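Local coordinates for DNA mismatch repair protein PMS1 (Saccharomyces cerevisiae, PDB 3H4L) that binds ATP, and probably hydrolyses it, through an N-terminal GHKL-type ATPase domain that serves DNA mismatch repair, at residues E32-S37 / I45-K50; K173-I178 / N202-T207; W193-T196 / K200-L203. All coordinates share one frame; numbering follows the deposited sequence.

All three contacts reach the same mixed sheet of the ATPase domain. Interaction 1 places helix 26-39 on strand 44-50 and holds part of the chain's own magnesium-nucleotide site. Interaction 2, its centre about 11 Å from that of interaction 1, adds helix 167-184; I47 CD1 meets I178 CD1 at 3.9 Å, so the two contacts share one apolar layer. Interaction 3, with its centre about 12 Å from that of interaction 2, shares N202 and L203 with it and lies one strand beyond 44-50, where F49 N and W193 O are 2.9 Å apart, a probable hydrogen bond. Interactions 2 and 3 touch the nucleotide held mainly by the second subunit, so one sheet runs from the chain's own nucleotide to its partner's.

Interaction 1: residues E32-S37 / I45-K50; sequences ELVDNS and IEIIFK. With MG (magnesium ion), chain F; ANP (phosphoaminophosphonic acid-adenylate ester), chain E.
V34 and I47 meet methyl to methyl, with CG2 of V34 4.0 Å from CD1 of I47, and the two side chains cross at about a right angle. One turn along the helix, CB of S37 lies 3.7 Å from CD1 of I45. I45 makes that reach with its longer branch: CG1 stands anti to the carbonyl carbon (chi1 -62°) and the chain is extended beyond it, which carries CD1 up to the helix. I45 and I47 are alternate strand residues and so present their branches on one face of the sheet, beneath helix 26-39 of the GHKL ATPase fold. The hydroxyl of S37 does not serve this packing; its OG is hydrogen-bonded to OD2 of D61. The helix turns N36 to the nucleotide instead. OD1 of N36 binds magnesium at 2.2 Å, while its ND2 gives a bent hydrogen bond (142°) to O1A of the nucleotide, 2.8 Å away. O1G, O2B, O1A and two waters complete six ligands. Water 1 donates to both the backbone O and OE1 of E32, making E32 a second-shell residue. No hydrogen bond joins helix to strand: apolar packing seats the helix, leaving its polar side for the metal and phosphates.

Interaction 2: residues K173-I178 / N202-T207; sequences KCLTVI and NLILST. With ANP (phosphoaminophosphonic acid-adenylate ester), chain C.
L175 and L205 mark the nearest backbone approach, their CA atoms 8.9 Å apart, so helix 173-178 lies over strand 202-206 with only side chains between and no hydrogen bond across. The strand is irregular here: I204 and L205 both face V192 in a classic beta bulge, and I204 adopts psi -48°. Both residues can therefore send their side chains toward the helix, where regular alternation would send one away. L175 has CG anti to its own amide nitrogen (chi1 -166°), which swings its branches onto I204: CD1 lies 3.7 Å from CG2 of I204, and CD2 lies 4.2 Å from that same methyl. Farther along, CG2 of I178 meets CD1 of L205 at 4.2 Å, a looser touch. Two residues into strand 200-206, N202 grips a nucleotide with both ends of its amide: ND2 donates to O1B at 2.7 Å, and OD1 accepts from N3B at 3.1 Å. A leucine here would probably leave N3B and O1B without these mates and slacken the tie to the second subunit's ATP site. Around the contact, I178 also packs on I47 and F49 of strand 44-50, L205 touches V220 of helix 213-221, and I204 meets R98 of the second subunit.

Interaction 3: residues W193-T196 / K200-L203; sequences WNIT and KKNL. With ANP (phosphoaminophosphonic acid-adenylate ester), chain C.
The indole of W193 is clasped between K201 and L203 in the antiparallel beta hairpin of strands 189-195 and 200-206, whose short segments run at 160° to each other. K201 CE sits over the centre of the six-membered ring, 3.6 Å from its centroid. On the opposite face L203 CD1 stands 3.5 Å from that centroid, so two CH-pi contacts hold the ring from both sides. The lysine passes extended and at a slant over the indole, bending only at its last torsion (chi4 68°), which places NZ over the five-membered ring, 4.2 Å from its centroid, in a cation-pi contact. L203 faces W193 as its non-hydrogen-bonded pair, whereas K201 reaches the ring diagonally from its place opposite I195.

The next shell is the backbone that fixes this register. N194 and N202 form a hydrogen-bonded pair: N194 N donates to N202 O at 2.8 Å, and N202 N returns a bond to N194 O at 2.9 Å. Near the turn T196 N donates to K200 O at 2.7 Å. T196 OG1 takes the amide of K200 at 3.0 Å, so this threonine binds K200 through main chain and side chain alike.

Farther out, W193 and I195 bond to strand 44-50, and N194 OD1 accepts from the amide of Y52. Strand 200-206 pairs in parallel with a strand of the second subunit, extending the sheet across the dimer. Beside that seam K200 NZ donates to O2G of the nucleotide at 2.9 Å and forms a salt bridge with OD2 of D39 of the second subunit.

Interaction 1: residues E32-S37 / I45-K50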
# COMPACT_ATOMS: atom_id res chain seq x y z
N GLU B 32 -13.81 -10.07 -10.88
CA GLU B 32 -14.59 -11.29 -10.64
C GLU B 32 -14.77 -11.61 -9.17
O GLU B 32 -15.85 -12.02 -8.74
CB GLU B 32 -13.95 -12.48 -11.36
CG GLU B 32 -13.86 -12.31 -12.89
CD GLU B 32 -15.22 -12.27 -13.57
OE1 GLU B 32 -16.25 -12.18 -12.87
OE2 GLU B 32 -15.25 -12.32 -14.82
N LEU B 33 -13.70 -11.41 -8.39
CA LEU B 33 -13.76 -11.67 -6.96
C LEU B 33 -14.61 -10.64 -6.20
O LEU B 33 -15.44 -11.01 -5.36
CB LEU B 33 -12.34 -11.73 -6.40
CG LEU B 33 -11.54 -12.87 -7.03
CD1 LEU B 33 -10.10 -12.82 -6.53
CD2 LEU B 33 -12.20 -14.22 -6.70
N VAL B 34 -14.39 -9.36 -6.47
CA VAL B 34 -15.17 -8.32 -5.81
C VAL B 34 -16.66 -8.53 -6.12
O VAL B 34 -17.49 -8.60 -5.20
CB VAL B 34 -14.71 -6.90 -6.28
CG1 VAL B 34 -15.65 -5.82 -5.75
CG2 VAL B 34 -13.27 -6.64 -5.82
N ASP B 35 -16.99 -8.67 -7.41
CA ASP B 35 -18.36 -8.89 -7.85
C ASP B 35 -19.01 -10.04 -7.09
O ASP B 35 -20.15 -9.93 -6.63
CB ASP B 35 -18.41 -9.22 -9.35
CG ASP B 35 -18.40 -7.98 -10.21
OD1 ASP B 35 -18.32 -6.87 -9.65
OD2 ASP B 35 -18.48 -8.11 -11.45
N ASN B 36 -18.29 -11.14 -6.96
CA ASN B 36 -18.84 -12.27 -6.24
C ASN B 36 -19.12 -11.94 -4.77
O ASN B 36 -20.16 -12.32 -4.23
CB ASN B 36 -17.92 -13.47 -6.36
CG ASN B 36 -18.03 -14.12 -7.72
OD1 ASN B 36 -19.00 -13.91 -8.43
ND2 ASN B 36 -17.04 -14.93 -8.08
N SER B 37 -18.21 -11.21 -4.14
CA SER B 37 -18.39 -10.84 -2.74
C SER B 37 -19.62 -9.95 -2.62
O SER B 37 -20.50 -10.21 -1.80
CB SER B 37 -17.15 -10.10 -2.20
OG SER B 37 -16.06 -11.00 -2.04
N ILE B 45 -15.22 -5.96 2.67
CA ILE B 45 -14.38 -6.63 1.69
C ILE B 45 -12.92 -6.27 1.85
O ILE B 45 -12.54 -5.10 1.79
CB ILE B 45 -14.83 -6.32 0.27
CG1 ILE B 45 -16.25 -6.86 0.08
CG2 ILE B 45 -13.88 -6.96 -0.73
CD1 ILE B 45 -16.87 -6.50 -1.24
N GLU B 46 -12.10 -7.29 2.04
CA GLU B 46 -10.69 -7.11 2.24
C GLU B 46 -9.95 -7.83 1.14
O GLU B 46 -10.25 -8.98 0.83
CB GLU B 46 -10.30 -7.67 3.61
CG GLU B 46 -8.86 -7.43 4.01
CD GLU B 46 -8.54 -8.13 5.30
OE1 GLU B 46 -9.32 -7.97 6.27
OE2 GLU B 46 -7.51 -8.85 5.35
N ILE B 47 -8.97 -7.14 0.56
CA ILE B 47 -8.17 -7.66 -0.54
C ILE B 47 -6.70 -7.57 -0.18
O ILE B 47 -6.20 -6.49 0.13
CB ILE B 47 -8.44 -6.84 -1.81
CG1 ILE B 47 -9.94 -6.85 -2.12
CG2 ILE B 47 -7.66 -7.39 -2.97
CD1 ILE B 47 -10.31 -5.98 -3.28
N ILE B 48 -6.02 -8.71 -0.21
CA ILE B 48 -4.62 -8.75 0.12
C ILE B 48 -3.79 -9.23 -1.07
O ILE B 48 -3.98 -10.34 -1.56
CB ILE B 48 -4.41 -9.67 1.34
CG1 ILE B 48 -5.10 -9.05 2.56
CG2 ILE B 48 -2.94 -9.83 1.64
CD1 ILE B 48 -4.97 -9.87 3.83
N PHE B 49 -2.88 -8.38 -1.53
CA PHE B 49 -2.00 -8.71 -2.66
C PHE B 49 -0.63 -9.12 -2.16
O PHE B 49 -0.11 -8.51 -1.22
CB PHE B 49 -1.77 -7.49 -3.57
CG PHE B 49 -2.98 -7.07 -4.36
CD1 PHE B 49 -3.91 -6.20 -3.83
CD2 PHE B 49 -3.16 -7.53 -5.65
CE1 PHE B 49 -5.01 -5.81 -4.57
CE2 PHE B 49 -4.25 -7.14 -6.39
CZ PHE B 49 -5.18 -6.28 -5.85
N LYS B 50 -0.05 -10.15 -2.76
CA LYS B 50 1.31 -10.54 -2.39
C LYS B 50 2.17 -10.20 -3.59
O LYS B 50 1.91 -10.65 -4.71
CB LYS B 50 1.40 -12.01 -2.01
CG LYS B 50 0.83 -12.28 -0.62
CD LYS B 50 1.37 -13.57 -0.00
CE LYS B 50 0.74 -13.82 1.36
NZ LYS B 50 1.25 -15.07 2.01
MG MG F . -19.48 -14.34 -10.49
PG ANP E . -21.12 -14.02 -12.78
O1G ANP E . -19.74 -13.97 -12.25
O2G ANP E . -21.98 -13.03 -12.17
O3G ANP E . -21.23 -13.94 -14.27
PB ANP E . -21.41 -16.23 -10.98
O1B ANP E . -22.49 -17.24 -10.77
O2B ANP E . -21.14 -15.34 -9.87
N3B ANP E . -21.70 -15.47 -12.36
PA ANP E . -18.66 -17.12 -10.64
O1A ANP E . -18.23 -15.76 -10.45
O2A ANP E . -17.75 -18.11 -11.30
O3A ANP E . -20.11 -17.09 -11.31
O5' ANP E . -18.83 -17.85 -9.24
C5' ANP E . -19.97 -18.61 -9.10
C4' ANP E . -20.45 -19.36 -7.92
O4' ANP E . -19.43 -19.43 -6.90
C3' ANP E . -21.49 -18.38 -7.48
O3' ANP E . -22.70 -18.58 -8.22
C2' ANP E . -21.53 -18.60 -5.99
O2' ANP E . -22.49 -19.60 -5.75
C1' ANP E . -20.04 -18.98 -5.70
N9 ANP E . -19.12 -17.92 -5.19
C8 ANP E . -18.01 -17.32 -5.74
N7 ANP E . -17.41 -16.41 -5.03
C5 ANP E . -18.18 -16.39 -3.88
C6 ANP E . -18.13 -15.64 -2.64
N6 ANP E . -17.19 -14.74 -2.41
N1 ANP E . -19.08 -15.86 -1.64
C2 ANP E . -20.08 -16.79 -1.83
N3 ANP E . -20.22 -17.54 -2.96
C4 ANP E . -19.25 -17.30 -3.95
O HOH W 1 -17.81 -13.01 -10.50
O HOH W 2 -20.23 -12.33 -10.19

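Interaction 2: residues K173-I178 / N202-T207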
# COMPACT_ATOMS: atom_id res chain seq x y z
N LYS B 173 -3.73 -0.17 -12.75
CA LYS B 173 -4.96 -0.36 -13.52
C LYS B 173 -5.97 -1.07 -12.63
O LYS B 173 -7.16 -0.74 -12.60
CB LYS B 173 -4.73 -1.21 -14.77
CG LYS B 173 -6.04 -1.58 -15.45
CD LYS B 173 -5.88 -2.59 -16.58
CE LYS B 173 -7.23 -2.86 -17.23
NZ LYS B 173 -7.19 -3.96 -18.22
N CYS B 174 -5.48 -2.06 -11.90
CA CYS B 174 -6.30 -2.83 -11.00
C CYS B 174 -6.77 -1.99 -9.80
O CYS B 174 -7.84 -2.22 -9.25
CB CYS B 174 -5.49 -4.02 -10.51
SG CYS B 174 -6.36 -5.04 -9.34
N LEU B 175 -5.97 -1.00 -9.41
CA LEU B 175 -6.31 -0.13 -8.29
C LEU B 175 -7.45 0.79 -8.69
O LEU B 175 -8.38 1.05 -7.92
CB LEU B 175 -5.11 0.71 -7.87
CG LEU B 175 -5.23 1.41 -6.51
CD1 LEU B 175 -5.55 0.40 -5.43
CD2 LEU B 175 -3.94 2.13 -6.20
N THR B 176 -7.35 1.29 -9.92
CA THR B 176 -8.38 2.18 -10.45
C THR B 176 -9.74 1.51 -10.34
O THR B 176 -10.71 2.12 -9.89
CB THR B 176 -8.11 2.48 -11.92
OG1 THR B 176 -6.82 3.09 -12.04
CG2 THR B 176 -9.16 3.41 -12.46
N VAL B 177 -9.79 0.24 -10.73
CA VAL B 177 -11.02 -0.52 -10.67
C VAL B 177 -11.47 -0.74 -9.23
O VAL B 177 -12.67 -0.78 -8.96
CB VAL B 177 -10.84 -1.88 -11.35
CG1 VAL B 177 -11.94 -2.84 -10.92
CG2 VAL B 177 -10.84 -1.70 -12.84
N ILE B 178 -10.53 -0.89 -8.31
CA ILE B 178 -10.93 -1.09 -6.93
C ILE B 178 -11.50 0.23 -6.40
O ILE B 178 -12.47 0.23 -5.64
CB ILE B 178 -9.74 -1.59 -6.05
CG1 ILE B 178 -9.47 -3.07 -6.34
CG2 ILE B 178 -10.07 -1.43 -4.58
CD1 ILE B 178 -8.25 -3.64 -5.63
N ASN B 202 1.88 -3.29 3.48
CA ASN B 202 1.66 -1.91 3.08
C ASN B 202 0.18 -1.65 2.79
O ASN B 202 -0.40 -2.23 1.86
CB ASN B 202 2.51 -1.63 1.85
CG ASN B 202 2.95 -0.19 1.76
OD1 ASN B 202 3.00 0.53 2.77
ND2 ASN B 202 3.30 0.25 0.55
N LEU B 203 -0.44 -0.79 3.60
CA LEU B 203 -1.85 -0.50 3.39
C LEU B 203 -1.94 0.30 2.10
O LEU B 203 -1.16 1.23 1.88
CB LEU B 203 -2.43 0.31 4.54
CG LEU B 203 -3.88 0.75 4.32
CD1 LEU B 203 -4.81 -0.42 4.48
CD2 LEU B 203 -4.23 1.83 5.32
N ILE B 204 -2.89 -0.09 1.25
CA ILE B 204 -3.08 0.57 -0.03
C ILE B 204 -4.33 1.44 -0.08
O ILE B 204 -4.27 2.59 -0.52
CB ILE B 204 -3.15 -0.46 -1.17
CG1 ILE B 204 -1.91 -1.35 -1.17
CG2 ILE B 204 -3.30 0.25 -2.50
CD1 ILE B 204 -0.61 -0.63 -1.48
N LEU B 205 -5.47 0.90 0.38
CA LEU B 205 -6.73 1.65 0.37
C LEU B 205 -7.67 1.21 1.49
O LEU B 205 -7.64 0.06 1.94
CB LEU B 205 -7.44 1.48 -0.99
CG LEU B 205 -8.85 2.04 -1.25
CD1 LEU B 205 -9.04 2.26 -2.75
CD2 LEU B 205 -9.91 1.07 -0.72
N SER B 206 -8.52 2.15 1.93
CA SER B 206 -9.48 1.86 2.99
C SER B 206 -10.64 2.84 3.05
O SER B 206 -10.43 4.06 2.98
CB SER B 206 -8.79 1.83 4.35
OG SER B 206 -9.72 1.50 5.36
N THR B 207 -11.85 2.32 3.17
CA THR B 207 -13.03 3.17 3.28
C THR B 207 -13.83 2.67 4.48
O THR B 207 -13.74 1.51 4.87
CB THR B 207 -13.94 3.13 2.02
OG1 THR B 207 -14.38 1.79 1.78
CG2 THR B 207 -13.19 3.65 0.81
PG ANP C . 5.67 3.30 4.23
O1G ANP C . 6.06 4.71 4.16
O2G ANP C . 6.80 2.40 4.34
O3G ANP C . 4.66 3.00 5.29
PB ANP C . 5.44 3.41 1.36
O1B ANP C . 4.68 2.61 0.37
O2B ANP C . 6.89 3.42 1.17
N3B ANP C . 4.95 2.95 2.83
PA ANP C . 5.63 6.31 0.97
O1A ANP C . 6.82 6.39 1.80
O2A ANP C . 4.67 7.44 0.96
O3A ANP C . 4.89 4.90 1.25
O5' ANP C . 6.02 6.33 -0.60
C5' ANP C . 5.42 5.33 -1.37
C4' ANP C . 5.54 5.00 -2.82
O4' ANP C . 6.35 5.96 -3.50
C3' ANP C . 6.33 3.75 -2.68
O3' ANP C . 5.45 2.65 -2.38
C2' ANP C . 7.13 3.72 -3.98
O2' ANP C . 6.40 3.03 -4.98
C1' ANP C . 7.34 5.24 -4.23
N9 ANP C . 8.65 5.82 -3.81
C8 ANP C . 8.97 6.76 -2.83
N7 ANP C . 10.23 7.07 -2.71
C5 ANP C . 10.81 6.29 -3.69
C6 ANP C . 12.17 6.08 -4.15
N6 ANP C . 13.19 6.75 -3.61
N1 ANP C . 12.45 5.19 -5.19
C2 ANP C . 11.42 4.50 -5.77
N3 ANP C . 10.11 4.61 -5.41
C4 ANP C . 9.87 5.50 -4.38

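Interaction 3: residues W193-T196 / K200-L203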
# COMPACT_ATOMS: atom_id res chain seq x y z
N TRP B 193 -4.42 -4.19 0.99
CA TRP B 193 -3.04 -4.17 1.42
C TRP B 193 -2.19 -4.90 0.39
O TRP B 193 -2.69 -5.68 -0.42
CB TRP B 193 -2.85 -4.90 2.75
CG TRP B 193 -3.78 -4.56 3.85
CD1 TRP B 193 -5.06 -5.00 4.02
CD2 TRP B 193 -3.45 -3.81 5.02
NE1 TRP B 193 -5.55 -4.58 5.23
CE2 TRP B 193 -4.58 -3.84 5.86
CE3 TRP B 193 -2.31 -3.11 5.43
CZ2 TRP B 193 -4.60 -3.21 7.11
CZ3 TRP B 193 -2.32 -2.49 6.68
CH2 TRP B 193 -3.46 -2.54 7.50
N ASN B 194 -0.89 -4.63 0.43
CA ASN B 194 0.05 -5.31 -0.43
C ASN B 194 1.18 -5.76 0.47
O ASN B 194 1.81 -4.94 1.14
CB ASN B 194 0.63 -4.41 -1.51
CG ASN B 194 1.69 -5.12 -2.32
OD1 ASN B 194 1.46 -6.23 -2.81
ND2 ASN B 194 2.86 -4.49 -2.47
N ILE B 195 1.42 -7.06 0.49
CA ILE B 195 2.49 -7.60 1.31
C ILE B 195 3.71 -7.74 0.42
O ILE B 195 3.70 -8.49 -0.55
CB ILE B 195 2.09 -8.96 1.88
CG1 ILE B 195 0.97 -8.75 2.91
CG2 ILE B 195 3.29 -9.64 2.50
CD1 ILE B 195 0.30 -10.03 3.34
N THR B 196 4.77 -6.99 0.76
CA THR B 196 6.00 -6.99 -0.03
C THR B 196 6.87 -8.20 0.26
O THR B 196 6.89 -8.71 1.38
CB THR B 196 6.86 -5.72 0.21
OG1 THR B 196 7.61 -5.87 1.42
CG2 THR B 196 5.97 -4.49 0.31
N LYS B 200 6.76 -6.58 4.26
CA LYS B 200 6.01 -5.40 4.66
C LYS B 200 4.54 -5.49 4.26
O LYS B 200 4.20 -5.88 3.14
CB LYS B 200 6.62 -4.12 4.08
CG LYS B 200 5.75 -2.89 4.37
CD LYS B 200 6.50 -1.58 4.28
CE LYS B 200 7.06 -1.34 2.91
NZ LYS B 200 7.59 0.04 2.87
N LYS B 201 3.67 -5.14 5.21
CA LYS B 201 2.23 -5.13 5.00
C LYS B 201 1.94 -3.65 4.75
O LYS B 201 1.78 -2.87 5.69
CB LYS B 201 1.50 -5.63 6.25
CG LYS B 201 -0.01 -5.78 6.12
CD LYS B 201 -0.63 -6.09 7.48
CE LYS B 201 -2.13 -6.34 7.41
NZ LYS B 201 -2.48 -7.60 6.69
N ASN B 202 1.88 -3.29 3.48
CA ASN B 202 1.66 -1.91 3.08
C ASN B 202 0.18 -1.65 2.79
O ASN B 202 -0.40 -2.23 1.86
CB ASN B 202 2.51 -1.63 1.85
CG ASN B 202 2.95 -0.19 1.76
OD1 ASN B 202 3.00 0.53 2.77
ND2 ASN B 202 3.30 0.25 0.55
N LEU B 203 -0.44 -0.79 3.60
CA LEU B 203 -1.85 -0.50 3.39
C LEU B 203 -1.94 0.30 2.10
O LEU B 203 -1.16 1.23 1.88
CB LEU B 203 -2.43 0.31 4.54
CG LEU B 203 -3.88 0.75 4.32
CD1 LEU B 203 -4.81 -0.42 4.48
CD2 LEU B 203 -4.23 1.83 5.32
PG ANP C . 5.67 3.30 4.23
O1G ANP C . 6.06 4.71 4.16
O2G ANP C . 6.80 2.40 4.34
O3G ANP C . 4.66 3.00 5.29
PB ANP C . 5.44 3.41 1.36
O1B ANP C . 4.68 2.61 0.37
O2B ANP C . 6.89 3.42 1.17
N3B ANP C . 4.95 2.95 2.83
PA ANP C . 5.63 6.31 0.97
O1A ANP C . 6.82 6.39 1.80
O2A ANP C . 4.67 7.44 0.96
O3A ANP C . 4.89 4.90 1.25
O5' ANP C . 6.02 6.33 -0.60
C5' ANP C . 5.42 5.33 -1.37
C4' ANP C . 5.54 5.00 -2.82
O4' ANP C . 6.35 5.96 -3.50
C3' ANP C . 6.33 3.75 -2.68
O3' ANP C . 5.45 2.65 -2.38
C2' ANP C . 7.13 3.72 -3.98
O2' ANP C . 6.40 3.03 -4.98
C1' ANP C . 7.34 5.24 -4.23
N9 ANP C . 8.65 5.82 -3.81
C8 ANP C . 8.97 6.76 -2.83
N7 ANP C . 10.23 7.07 -2.71
C5 ANP C . 10.81 6.29 -3.69
C6 ANP C . 12.17 6.08 -4.15
N6 ANP C . 13.19 6.75 -3.61
N1 ANP C . 12.45 5.19 -5.19
C2 ANP C . 11.42 4.50 -5.77
N3 ANP C . 10.11 4.61 -5.41
C4 ANP C . 9.87 5.50 -4.38